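Local coordinates for conserved hypothetical protein NMB0706 (Neisseria meningitidis, PDB 1RV9) that is of unknown function but belongs to the multi-copper polyphenol oxidoreductase (laccase) family, whose CNF1/YfiH-type fold suggests an enzymatic role, at residues Thr115-Pro120 against His227-Glu232; Asp234-Tyr239 against Gly246-Leu251; Ala136-Leu141 against Gln177-Ala182; Leu18-Pro23 against Val28-Thr33. All coordinates share one frame; numbering follows the deposited sequence.

Contacts 1 and 2 are buried, on the same side of the chain's centre, about 7 Å apart between centres, and meet directly: Asp117 of contact 1 also bonds Ser238 of contact 2. Contact 4 is partly buried and belongs to the same five-stranded sheet as contact 2, in which strands 28-33 and 248-254 are neighbours. Contact 3, partly buried, lies on the other side of the chain's centre from contact 4, but its segment 136-141 pairs with Leu119 of contact 1. Chemistry follows place: a single carboxylate-hydroxyl bond in contact 1, aromatic, sulfur and glycine packing in contact 2, indole against helix in contact 3, and strand pairing with a buried hydroxyl in contact 4.

Contact 1 of 4, residues Thr115-Pro120 against His227-Glu232; sequences TADCLP and HCTVLE
Asp117 and Thr229 meet through one polar bond, the hydroxyl OG1 of Thr229 giving its proton to OD1 of Asp117 at 2.6 Å. The donor comes to the anti side of the carboxylate oxygen and lies 19° out of the carboxylate plane. On Thr229 the hydroxyl occupies the position between the backbone N and the carbonyl carbon (chi1 52°), which turns OG1 to the aspartate and leaves CG2 on the N side. OD1 is gripped a second time by the hydroxyl of Ser238, while OD2 accepts from the backbone N of Arg240, so both oxygens of this buried carboxylate have partners and its rotation is fixed.

These bonds tie the turn between strands 110-115 and 119-125, which belong to different sheets, to the loop after strand 221-224 that leads into helix 239-242. The same turn carries Cys118, which with His135 and Asp100 has the geometry of a possible Cys-His-Asp triad.

Van der Waals contact adds little: the methyl CG2 of Val230 lies 4.0 Å from OD1 of Asp117.

Within 227-232 a second polar group stiffens the loop. ND1 of His227 donates to OE1 of Glu232 at 2.8 Å, where OE1 offers its syn lone pair, and the backbone N of Cys228 reaches OE2 of the same carboxylate at 3.0 Å from above its plane. The chain closes on itself again where the N of Leu231 points almost straight at SG of Cys228, 3.5 Å away with an N-H...S angle of 168°.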
loop_
_atom_site.group_PDB
_atom_site.type_symbol
_atom_site.label_atom_id
_atom_site.label_comp_id
_atom_site.label_asym_id
_atom_site.label_seq_id
_atom_site.Cartn_x
_atom_site.Cartn_y
_atom_site.Cartn_z
ATOM N N THR A 115 -3.463 -5.113 -0.390
ATOM C CA THR A 115 -4.022 -4.766 0.912
ATOM C C THR A 115 -5.536 -4.943 1.002
ATOM O O THR A 115 -6.218 -5.116 -0.006
ATOM C CB THR A 115 -3.732 -3.285 1.250
ATOM O OG1 THR A 115 -4.431 -2.446 0.323
ATOM C CG2 THR A 115 -2.242 -2.985 1.152
ATOM N N ALA A 116 -6.036 -4.880 2.232
ATOM C CA ALA A 116 -7.461 -4.965 2.541
ATOM C C ALA A 116 -7.611 -4.379 3.946
ATOM O O ALA A 116 -8.140 -5.026 4.846
ATOM C CB ALA A 116 -7.947 -6.416 2.505
ATOM N N ASP A 117 -7.106 -3.151 4.101
ATOM C CA ASP A 117 -7.114 -2.358 5.341
ATOM C C ASP A 117 -5.742 -1.734 5.582
ATOM O O ASP A 117 -5.638 -0.557 5.925
ATOM C CB ASP A 117 -7.477 -3.186 6.583
ATOM C CG ASP A 117 -8.981 -3.350 6.778
ATOM O OD1 ASP A 117 -9.775 -2.721 6.044
ATOM O OD2 ASP A 117 -9.364 -4.118 7.683
ATOM N N CYS A 118 -4.686 -2.525 5.414
ATOM C CA CYS A 118 -3.344 -1.999 5.634
ATOM C C CYS A 118 -3.052 -0.873 4.653
ATOM O O CYS A 118 -3.627 -0.808 3.570
ATOM C CB CYS A 118 -2.299 -3.109 5.514
ATOM S SG CYS A 118 -2.352 -4.282 6.893
ATOM N N LEU A 119 -2.141 0.012 5.033
ATOM C CA LEU A 119 -1.823 1.163 4.204
ATOM C C LEU A 119 -0.853 0.954 3.047
ATOM O O LEU A 119 0.279 0.525 3.252
ATOM C CB LEU A 119 -1.275 2.285 5.088
ATOM C CG LEU A 119 -0.848 3.560 4.362
ATOM C CD1 LEU A 119 -2.078 4.293 3.834
ATOM C CD2 LEU A 119 -0.060 4.447 5.322
ATOM N N PRO A 120 -1.298 1.242 1.811
ATOM C CA PRO A 120 -0.420 1.093 0.649
ATOM C C PRO A 120 0.193 2.473 0.424
ATOM O O PRO A 120 -0.516 3.478 0.482
ATOM C CB PRO A 120 -1.375 0.730 -0.498
ATOM C CG PRO A 120 -2.781 0.748 0.107
ATOM C CD PRO A 120 -2.681 1.518 1.390
ATOM N N HIS A 227 -9.790 7.729 1.636
ATOM C CA HIS A 227 -10.705 6.594 1.707
ATOM C C HIS A 227 -10.692 5.854 3.038
ATOM O O HIS A 227 -9.824 6.065 3.885
ATOM C CB HIS A 227 -10.355 5.574 0.621
ATOM C CG HIS A 227 -10.501 6.085 -0.777
ATOM N ND1 HIS A 227 -11.712 6.128 -1.433
ATOM C CD2 HIS A 227 -9.580 6.544 -1.658
ATOM C CE1 HIS A 227 -11.531 6.586 -2.660
ATOM N NE2 HIS A 227 -10.246 6.847 -2.821
ATOM N N CYS A 228 -11.691 4.993 3.207
ATOM C CA CYS A 228 -11.790 4.115 4.364
ATOM C C CYS A 228 -12.244 2.798 3.764
ATOM O O CYS A 228 -13.349 2.691 3.230
ATOM C CB CYS A 228 -12.824 4.566 5.394
ATOM S SG CYS A 228 -12.947 3.337 6.739
ATOM N N THR A 229 -11.378 1.797 3.828
ATOM C CA THR A 229 -11.698 0.495 3.274
ATOM C C THR A 229 -12.893 -0.159 3.963
ATOM O O THR A 229 -13.602 -0.956 3.355
ATOM C CB THR A 229 -10.485 -0.438 3.363
ATOM O OG1 THR A 229 -9.985 -0.445 4.706
ATOM C CG2 THR A 229 -9.388 0.034 2.425
ATOM N N VAL A 230 -13.124 0.180 5.228
ATOM C CA VAL A 230 -14.247 -0.402 5.957
ATOM C C VAL A 230 -15.579 0.211 5.524
ATOM O O VAL A 230 -16.539 -0.506 5.235
ATOM C CB VAL A 230 -14.079 -0.222 7.484
ATOM C CG1 VAL A 230 -15.353 -0.635 8.207
ATOM C CG2 VAL A 230 -12.913 -1.063 7.973
ATOM N N LEU A 231 -15.629 1.537 5.467
ATOM C CA LEU A 231 -16.847 2.241 5.083
ATOM C C LEU A 231 -17.259 2.041 3.624
ATOM O O LEU A 231 -18.442 1.891 3.325
ATOM C CB LEU A 231 -16.692 3.739 5.372
ATOM C CG LEU A 231 -17.869 4.652 5.011
ATOM C CD1 LEU A 231 -19.121 4.197 5.745
ATOM C CD2 LEU A 231 -17.530 6.090 5.380
ATOM N N GLU A 232 -16.287 2.026 2.719
ATOM C CA GLU A 232 -16.580 1.878 1.295
ATOM C C GLU A 232 -16.635 0.424 0.845
ATOM O O GLU A 232 -15.834 -0.018 0.018
ATOM C CB GLU A 232 -15.537 2.651 0.499
ATOM C CG GLU A 232 -15.548 4.134 0.834
ATOM C CD GLU A 232 -14.361 4.867 0.267
ATOM O OE1 GLU A 232 -14.074 4.689 -0.933
ATOM O OE2 GLU A 232 -13.722 5.628 1.022
#

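Contact 2 of 4, residues Asp234-Tyr239 against Gly246-Leu251; sequences DTFFSY and GRMASL. With SO4 (sulfate ion), chain B.
The backbones of Phe237 and Gly246 come closest here, 5.8 Å between CA atoms, without a backbone hydrogen bond between the two segments. The Phe237 ring lies flat against the glycine: CA of Gly246 stands 3.6 Å from the ring centroid and 4° off its normal, a CH-pi contact over the face, and the ring can come this close because no side chain intervenes. Phe237 CB presses on Gly246 O at 3.2 Å.

Met248 threads between the two phenylalanines. A chi1 of 50° and a bend at the next bond curl the chain so that SD takes a weak hydrogen bond from the N of Phe237 at 3.4 Å and lies at the edge of the Phe236 ring, a Met-aromatic contact; CE touches CB of Phe236 at 3.9 Å. This joins the start of strand 248-254 to the loop before helix 239-242, whose N-cap is Ser238.

The CB of Arg247 points away from 234-239, and a bend at chi2 brings the guanidinium back. Gly246 O lies in the guanidinium plane, but NH1 reaches it, at 3.0 Å, from above the carbonyl plane. NH2 holds O2 of a sulfate at 3.0 Å, which His52 and His82 bind too.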
loop_
_atom_site.group_PDB
_atom_site.type_symbol
_atom_site.label_atom_id
_atom_site.label_comp_id
_atom_site.label_asym_id
_atom_site.label_seq_id
_atom_site.Cartn_x
_atom_site.Cartn_y
_atom_site.Cartn_z
ATOM N N ASP A 234 -18.605 -1.172 -1.153
ATOM C CA ASP A 234 -18.876 -1.475 -2.553
ATOM C C ASP A 234 -17.665 -1.184 -3.423
ATOM O O ASP A 234 -17.722 -1.328 -4.643
ATOM C CB ASP A 234 -20.076 -0.672 -3.060
ATOM C CG ASP A 234 -21.365 -1.050 -2.360
ATOM O OD1 ASP A 234 -21.654 -2.262 -2.260
ATOM O OD2 ASP A 234 -22.090 -0.136 -1.917
ATOM N N THR A 235 -16.563 -0.786 -2.794
ATOM C CA THR A 235 -15.352 -0.460 -3.539
ATOM C C THR A 235 -14.109 -1.222 -3.101
ATOM O O THR A 235 -13.310 -1.641 -3.938
ATOM C CB THR A 235 -15.034 1.044 -3.435
ATOM O OG1 THR A 235 -16.174 1.805 -3.851
ATOM C CG2 THR A 235 -13.847 1.400 -4.318
ATOM N N PHE A 236 -13.945 -1.410 -1.797
ATOM C CA PHE A 236 -12.754 -2.087 -1.295
ATOM C C PHE A 236 -12.995 -3.287 -0.397
ATOM O O PHE A 236 -14.022 -3.382 0.281
ATOM C CB PHE A 236 -11.886 -1.096 -0.513
ATOM C CG PHE A 236 -11.468 0.108 -1.303
ATOM C CD1 PHE A 236 -10.576 -0.014 -2.362
ATOM C CD2 PHE A 236 -11.975 1.365 -0.993
ATOM C CE1 PHE A 236 -10.192 1.107 -3.102
ATOM C CE2 PHE A 236 -11.596 2.486 -1.727
ATOM C CZ PHE A 236 -10.704 2.355 -2.784
ATOM N N PHE A 237 -12.025 -4.198 -0.404
ATOM C CA PHE A 237 -12.048 -5.375 0.456
ATOM C C PHE A 237 -11.600 -4.858 1.823
ATOM O O PHE A 237 -10.840 -3.885 1.908
ATOM C CB PHE A 237 -11.027 -6.420 -0.005
ATOM C CG PHE A 237 -11.359 -7.083 -1.310
ATOM C CD1 PHE A 237 -12.486 -7.891 -1.431
ATOM C CD2 PHE A 237 -10.509 -6.952 -2.403
ATOM C CE1 PHE A 237 -12.756 -8.567 -2.620
ATOM C CE2 PHE A 237 -10.769 -7.622 -3.597
ATOM C CZ PHE A 237 -11.896 -8.433 -3.704
ATOM N N SER A 238 -12.054 -5.512 2.888
ATOM C CA SER A 238 -11.679 -5.118 4.241
ATOM C C SER A 238 -11.666 -6.306 5.188
ATOM O O SER A 238 -12.678 -6.990 5.359
ATOM C CB SER A 238 -12.645 -4.066 4.788
ATOM O OG SER A 238 -12.360 -3.791 6.152
ATOM N N TYR A 239 -10.514 -6.552 5.801
ATOM C CA TYR A 239 -10.394 -7.649 6.745
ATOM C C TYR A 239 -11.202 -7.338 8.001
ATOM O O TYR A 239 -11.881 -8.209 8.548
ATOM C CB TYR A 239 -8.923 -7.877 7.115
ATOM C CG TYR A 239 -8.736 -8.915 8.196
ATOM C CD1 TYR A 239 -8.793 -8.563 9.544
ATOM C CD2 TYR A 239 -8.567 -10.258 7.872
ATOM C CE1 TYR A 239 -8.692 -9.526 10.545
ATOM C CE2 TYR A 239 -8.467 -11.228 8.865
ATOM C CZ TYR A 239 -8.531 -10.854 10.195
ATOM O OH TYR A 239 -8.452 -11.812 11.179
ATOM N N GLY A 246 -10.858 -10.747 -0.114
ATOM C CA GLY A 246 -9.845 -10.525 -1.127
ATOM C C GLY A 246 -8.868 -9.411 -0.810
ATOM O O GLY A 246 -8.895 -8.820 0.270
ATOM N N ARG A 247 -7.989 -9.140 -1.766
ATOM C CA ARG A 247 -6.999 -8.082 -1.630
ATOM C C ARG A 247 -6.967 -7.255 -2.908
ATOM O O ARG A 247 -6.954 -7.807 -4.006
ATOM C CB ARG A 247 -5.604 -8.673 -1.400
ATOM C CG ARG A 247 -5.438 -9.423 -0.086
ATOM C CD ARG A 247 -5.434 -8.477 1.102
ATOM N NE ARG A 247 -5.200 -9.185 2.359
ATOM C CZ ARG A 247 -6.119 -9.890 3.013
ATOM N NH1 ARG A 247 -7.358 -9.990 2.541
ATOM N NH2 ARG A 247 -5.794 -10.505 4.140
ATOM N N MET A 248 -6.990 -5.934 -2.770
ATOM C CA MET A 248 -6.872 -5.093 -3.949
ATOM C C MET A 248 -5.395 -4.724 -3.967
ATOM O O MET A 248 -4.638 -5.162 -3.098
ATOM C CB MET A 248 -7.760 -3.844 -3.864
ATOM C CG MET A 248 -7.647 -3.033 -2.597
ATOM S SD MET A 248 -8.888 -3.498 -1.380
ATOM C CE MET A 248 -8.335 -2.504 -0.008
ATOM N N ALA A 249 -4.963 -3.943 -4.943
ATOM C CA ALA A 249 -3.550 -3.596 -4.985
ATOM C C ALA A 249 -3.318 -2.179 -5.443
ATOM O O ALA A 249 -4.165 -1.576 -6.097
ATOM C CB ALA A 249 -2.813 -4.549 -5.898
ATOM N N SER A 250 -2.163 -1.648 -5.066
ATOM C CA SER A 250 -1.765 -0.313 -5.475
ATOM C C SER A 250 -0.491 -0.540 -6.263
ATOM O O SER A 250 0.495 -1.080 -5.737
ATOM C CB SER A 250 -1.522 0.575 -4.256
ATOM O OG SER A 250 -2.742 0.777 -3.564
ATOM N N LEU A 251 -0.533 -0.152 -7.535
ATOM C CA LEU A 251 0.587 -0.344 -8.447
ATOM C C LEU A 251 1.122 0.965 -8.985
ATOM O O LEU A 251 0.389 1.944 -9.122
ATOM C CB LEU A 251 0.160 -1.217 -9.635
ATOM C CG LEU A 251 -0.418 -2.607 -9.365
ATOM C CD1 LEU A 251 -1.861 -2.487 -8.898
ATOM C CD2 LEU A 251 -0.351 -3.426 -10.649
HETATM S S SO4 B . -2.316 -10.273 5.544
HETATM O O1 SO4 B . -1.969 -11.521 6.255
HETATM O O2 SO4 B . -2.764 -10.595 4.174
HETATM O O3 SO4 B . -3.399 -9.584 6.263
HETATM O O4 SO4 B . -1.131 -9.401 5.472
#

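Contact 3 of 4, residues Ala136-Leu141 against Gln177-Ala182; sequences AGWRGL and QDVFDA
A methyl of Val179 sits over the indole of Trp138 and makes the main apolar contact, with CG2 of the valine 3.9 Å from the centroid of the six-membered ring and 9° off its normal. This is a CH-pi contact over the face, and CG1 of Val179 follows along the same side to lie 3.9 Å from CE3. Ala182 comes in at the edge instead, its CB 3.7 Å from CZ3 and near the ring plane. A chi1 of 75° folds the indole over its own backbone and carries it out from the first turn of helix 138-143 to helix 177-184.

One polar group comes near, OD2 of Asp178, obliquely to the ring and 4.1 Å from CH2 of Trp138, the carboxylate and ring planes 71° apart. On the opposite face from Val179 lies Arg139, whose CG sits over the ring and whose guanidinium turns a face to CZ2; its NH2 remains 5.5 Å from Asp178 OD2, too far for a salt bridge.

No hydrogen bond crosses between the segments. Trp138 is thus held between two aliphatic groups, Val179 CG2 on one face and Arg139 CG on the other, while Arg139 and Asp178 probably attract only at long range.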
loop_
_atom_site.group_PDB
_atom_site.type_symbol
_atom_site.label_atom_id
_atom_site.label_comp_id
_atom_site.label_asym_id
_atom_site.label_seq_id
_atom_site.Cartn_x
_atom_site.Cartn_y
_atom_site.Cartn_z
ATOM N N ALA A 136 2.394 -0.930 4.155
ATOM C CA ALA A 136 2.505 -0.394 5.499
ATOM C C ALA A 136 1.402 -0.775 6.471
ATOM O O ALA A 136 0.487 0.012 6.724
ATOM C CB ALA A 136 2.636 1.136 5.432
ATOM N N GLY A 137 1.479 -1.998 6.993
ATOM C CA GLY A 137 0.535 -2.423 8.008
ATOM C C GLY A 137 1.099 -1.718 9.229
ATOM O O GLY A 137 2.135 -1.057 9.109
ATOM N N TRP A 138 0.479 -1.833 10.396
ATOM C CA TRP A 138 1.035 -1.124 11.542
ATOM C C TRP A 138 2.426 -1.625 11.920
ATOM O O TRP A 138 3.266 -0.844 12.349
ATOM C CB TRP A 138 0.097 -1.182 12.758
ATOM C CG TRP A 138 0.042 -2.491 13.487
ATOM C CD1 TRP A 138 -0.833 -3.519 13.273
ATOM C CD2 TRP A 138 0.874 -2.894 14.580
ATOM N NE1 TRP A 138 -0.600 -4.533 14.169
ATOM C CE2 TRP A 138 0.444 -4.179 14.981
ATOM C CE3 TRP A 138 1.945 -2.296 15.258
ATOM C CZ2 TRP A 138 1.044 -4.874 16.037
ATOM C CZ3 TRP A 138 2.541 -2.986 16.306
ATOM C CH2 TRP A 138 2.090 -4.265 16.684
ATOM N N ARG A 139 2.682 -2.918 11.738
ATOM C CA ARG A 139 3.992 -3.467 12.082
ATOM C C ARG A 139 5.095 -2.918 11.184
ATOM O O ARG A 139 6.130 -2.460 11.669
ATOM C CB ARG A 139 3.961 -4.997 12.008
ATOM C CG ARG A 139 3.191 -5.639 13.151
ATOM C CD ARG A 139 2.979 -7.128 12.930
ATOM N NE ARG A 139 2.177 -7.711 14.003
ATOM C CZ ARG A 139 2.631 -7.982 15.222
ATOM N NH1 ARG A 139 3.896 -7.737 15.538
ATOM N NH2 ARG A 139 1.811 -8.484 16.136
ATOM N N GLY A 140 4.882 -2.966 9.873
ATOM C CA GLY A 140 5.892 -2.458 8.962
ATOM C C GLY A 140 6.051 -0.953 9.064
ATOM O O GLY A 140 7.156 -0.417 8.922
ATOM N N LEU A 141 4.947 -0.260 9.317
ATOM C CA LEU A 141 4.987 1.192 9.422
ATOM C C LEU A 141 5.808 1.595 10.646
ATOM O O LEU A 141 6.701 2.441 10.558
ATOM C CB LEU A 141 3.562 1.755 9.514
ATOM C CG LEU A 141 3.413 3.279 9.451
ATOM C CD1 LEU A 141 3.990 3.800 8.142
ATOM C CD2 LEU A 141 1.942 3.660 9.577
ATOM N N GLN A 177 -2.719 -0.869 23.496
ATOM C CA GLN A 177 -1.522 -0.198 23.987
ATOM C C GLN A 177 -0.236 -0.654 23.298
ATOM O O GLN A 177 0.728 0.108 23.200
ATOM C CB GLN A 177 -1.398 -0.424 25.496
ATOM C CG GLN A 177 -0.410 0.492 26.193
ATOM C CD GLN A 177 -0.849 1.943 26.160
ATOM O OE1 GLN A 177 -1.964 2.277 26.568
ATOM N NE2 GLN A 177 0.026 2.815 25.676
ATOM N N ASP A 178 -0.217 -1.894 22.826
ATOM C CA ASP A 178 0.972 -2.416 22.162
ATOM C C ASP A 178 1.236 -1.659 20.862
ATOM O O ASP A 178 2.371 -1.269 20.586
ATOM C CB ASP A 178 0.817 -3.920 21.901
ATOM C CG ASP A 178 -0.311 -4.241 20.937
ATOM O OD1 ASP A 178 -1.400 -3.638 21.058
ATOM O OD2 ASP A 178 -0.112 -5.115 20.064
ATOM N N VAL A 179 0.188 -1.442 20.075
ATOM C CA VAL A 179 0.322 -0.710 18.819
ATOM C C VAL A 179 0.704 0.729 19.143
ATOM O O VAL A 179 1.576 1.319 18.504
ATOM C CB VAL A 179 -0.999 -0.705 18.025
ATOM C CG1 VAL A 179 -0.828 0.087 16.738
ATOM C CG2 VAL A 179 -1.426 -2.131 17.720
ATOM N N PHE A 180 0.045 1.286 20.152
ATOM C CA PHE A 180 0.309 2.652 20.578
ATOM C C PHE A 180 1.784 2.830 20.934
ATOM O O PHE A 180 2.443 3.753 20.452
ATOM C CB PHE A 180 -0.579 2.995 21.781
ATOM C CG PHE A 180 -0.403 4.397 22.287
ATOM C CD1 PHE A 180 0.627 4.709 23.165
ATOM C CD2 PHE A 180 -1.259 5.409 21.870
ATOM C CE1 PHE A 180 0.804 6.014 23.625
ATOM C CE2 PHE A 180 -1.093 6.716 22.323
ATOM C CZ PHE A 180 -0.059 7.018 23.202
ATOM N N ASP A 181 2.306 1.939 21.774
ATOM C CA ASP A 181 3.703 2.020 22.190
ATOM C C ASP A 181 4.687 1.804 21.041
ATOM O O ASP A 181 5.738 2.440 20.997
ATOM C CB ASP A 181 3.997 1.005 23.301
ATOM C CG ASP A 181 3.255 1.311 24.590
ATOM O OD1 ASP A 181 2.844 2.474 24.784
ATOM O OD2 ASP A 181 3.096 0.386 25.415
ATOM N N ALA A 182 4.347 0.913 20.114
ATOM C CA ALA A 182 5.224 0.627 18.983
ATOM C C ALA A 182 5.557 1.895 18.209
ATOM O O ALA A 182 6.616 2.000 17.594
ATOM C CB ALA A 182 4.572 -0.394 18.057
#

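Contact 4 of 4, residues Leu18-Pro23 against Val28-Thr33; sequences LTADWP and VKTLIT
An antiparallel hydrogen-bonded pair, Leu18 with Ile32, adds the short strand 17-18 to the edge of the mixed five-stranded sheet, next to strand 28-33. Leu18 N donates to Ile32 O at 3.0 Å and Ile32 N to Leu18 O at 2.8 Å; their side chains lie on the same face, CB to CB 4.0 Å.

After this pair the chain of 18-23 diverges, and side chains replace backbone in the pairing. Thr30, with chi1 at 60°, swings its OG1 to the side of Ala20, where the hydroxyl accepts the N-H of Ala20 at 2.9 Å and 166°, standing in for a backbone carbonyl. The same torsion lays CG2 against the indole of Trp22, 3.7 Å from CZ2. Thr19 rests its methyl CG2 beside Thr30 O, and Ala20 packs its CB against Thr30 OG1.

Trp22 folds back over the strand. Its chi1 of 60° swings the ring over Ala20, whose CB lies above one face near the rim, and brings CZ2 to 4.1 Å from CG1 of Val28, the two side chains crossing at about a right angle. Ile252 and Cys124 also touch this indole, linking it to strands 248-254 and 119-125.

The ring nitrogen is met in the plane of the indole by a water that accepts from Trp22 NE1 at 2.9 Å and donates to Val28 O at 3.0 Å, and that also lies within hydrogen-bonding distance of Thr30 OG1.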
loop_
_atom_site.group_PDB
_atom_site.type_symbol
_atom_site.label_atom_id
_atom_site.label_comp_id
_atom_site.label_asym_id
_atom_site.label_seq_id
_atom_site.Cartn_x
_atom_site.Cartn_y
_atom_site.Cartn_z
ATOM N N LEU A 18 -8.926 2.864 -10.340
ATOM C CA LEU A 18 -8.687 4.239 -9.947
ATOM C C LEU A 18 -7.214 4.527 -10.178
ATOM O O LEU A 18 -6.430 3.614 -10.439
ATOM C CB LEU A 18 -9.015 4.429 -8.467
ATOM C CG LEU A 18 -10.385 3.943 -7.995
ATOM C CD1 LEU A 18 -10.488 4.113 -6.489
ATOM C CD2 LEU A 18 -11.479 4.721 -8.707
ATOM N N THR A 19 -6.849 5.800 -10.100
ATOM C CA THR A 19 -5.463 6.211 -10.263
ATOM C C THR A 19 -5.186 7.230 -9.175
ATOM O O THR A 19 -6.108 7.869 -8.661
ATOM C CB THR A 19 -5.190 6.853 -11.641
ATOM O OG1 THR A 19 -5.997 8.026 -11.798
ATOM C CG2 THR A 19 -5.501 5.868 -12.756
ATOM N N ALA A 20 -3.919 7.375 -8.815
ATOM C CA ALA A 20 -3.538 8.308 -7.770
ATOM C C ALA A 20 -3.726 9.758 -8.184
ATOM O O ALA A 20 -3.361 10.152 -9.292
ATOM C CB ALA A 20 -2.089 8.074 -7.371
ATOM N N ASP A 21 -4.311 10.543 -7.286
ATOM C CA ASP A 21 -4.502 11.960 -7.537
ATOM C C ASP A 21 -3.328 12.674 -6.887
ATOM O O ASP A 21 -3.335 12.950 -5.686
ATOM C CB ASP A 21 -5.821 12.455 -6.937
ATOM C CG ASP A 21 -5.961 13.969 -7.011
ATOM O OD1 ASP A 21 -5.362 14.581 -7.923
ATOM O OD2 ASP A 21 -6.679 14.543 -6.164
ATOM N N TRP A 22 -2.303 12.933 -7.687
ATOM C CA TRP A 22 -1.113 13.617 -7.216
ATOM C C TRP A 22 -0.400 14.254 -8.403
ATOM O O TRP A 22 -0.645 13.886 -9.551
ATOM C CB TRP A 22 -0.196 12.641 -6.463
ATOM C CG TRP A 22 0.326 11.448 -7.237
ATOM C CD1 TRP A 22 -0.112 10.972 -8.446
ATOM C CD2 TRP A 22 1.363 10.558 -6.810
ATOM N NE1 TRP A 22 0.594 9.841 -8.794
ATOM C CE2 TRP A 22 1.507 9.566 -7.808
ATOM C CE3 TRP A 22 2.192 10.507 -5.678
ATOM C CZ2 TRP A 22 2.439 8.528 -7.704
ATOM C CZ3 TRP A 22 3.120 9.478 -5.574
ATOM C CH2 TRP A 22 3.238 8.502 -6.585
ATOM N N PRO A 23 0.473 15.236 -8.141
ATOM C CA PRO A 23 1.206 15.918 -9.214
ATOM C C PRO A 23 2.378 15.141 -9.802
ATOM O O PRO A 23 3.390 15.731 -10.184
ATOM C CB PRO A 23 1.646 17.220 -8.549
ATOM C CG PRO A 23 1.870 16.804 -7.132
ATOM C CD PRO A 23 0.673 15.921 -6.851
ATOM N N VAL A 28 4.905 8.668 -14.885
ATOM C CA VAL A 28 4.680 7.883 -13.679
ATOM C C VAL A 28 3.211 7.495 -13.695
ATOM O O VAL A 28 2.327 8.345 -13.568
ATOM C CB VAL A 28 5.002 8.675 -12.397
ATOM C CG1 VAL A 28 4.536 7.893 -11.168
ATOM C CG2 VAL A 28 6.501 8.912 -12.309
ATOM N N LYS A 29 2.963 6.203 -13.877
ATOM C CA LYS A 29 1.611 5.681 -13.939
ATOM C C LYS A 29 1.259 4.921 -12.675
ATOM O O LYS A 29 2.120 4.288 -12.060
ATOM C CB LYS A 29 1.471 4.744 -15.138
ATOM C CG LYS A 29 1.860 5.368 -16.467
ATOM C CD LYS A 29 0.976 6.551 -16.788
ATOM C CE LYS A 29 1.298 7.110 -18.162
ATOM N NZ LYS A 29 0.401 8.244 -18.499
ATOM N N THR A 30 -0.011 4.983 -12.293
ATOM C CA THR A 30 -0.480 4.273 -11.116
ATOM C C THR A 30 -1.806 3.581 -11.395
ATOM O O THR A 30 -2.564 3.975 -12.282
ATOM C CB THR A 30 -0.689 5.211 -9.898
ATOM O OG1 THR A 30 -1.666 6.210 -10.216
ATOM C CG2 THR A 30 0.613 5.874 -9.499
ATOM N N LEU A 31 -2.070 2.535 -10.629
ATOM C CA LEU A 31 -3.320 1.811 -10.754
ATOM C C LEU A 31 -3.702 1.401 -9.345
ATOM O O LEU A 31 -2.987 0.635 -8.696
ATOM C CB LEU A 31 -3.164 0.570 -11.638
ATOM C CG LEU A 31 -4.483 -0.144 -11.961
ATOM C CD1 LEU A 31 -5.305 0.728 -12.897
ATOM C CD2 LEU A 31 -4.209 -1.494 -12.608
ATOM N N ILE A 32 -4.811 1.951 -8.866
ATOM C CA ILE A 32 -5.327 1.641 -7.542
ATOM C C ILE A 32 -6.556 0.796 -7.832
ATOM O O ILE A 32 -7.604 1.329 -8.188
ATOM C CB ILE A 32 -5.744 2.925 -6.794
ATOM C CG1 ILE A 32 -4.544 3.873 -6.681
ATOM C CG2 ILE A 32 -6.305 2.577 -5.419
ATOM C CD1 ILE A 32 -3.353 3.290 -5.943
ATOM N N THR A 33 -6.432 -0.519 -7.703
ATOM C CA THR A 33 -7.565 -1.382 -8.006
ATOM C C THR A 33 -8.632 -1.367 -6.924
ATOM O O THR A 33 -8.370 -1.024 -5.769
ATOM C CB THR A 33 -7.121 -2.847 -8.252
ATOM O OG1 THR A 33 -6.775 -3.468 -7.009
ATOM C CG2 THR A 33 -5.912 -2.886 -9.180
HETATM O O HOH W 1 0.191 8.649 -11.432
#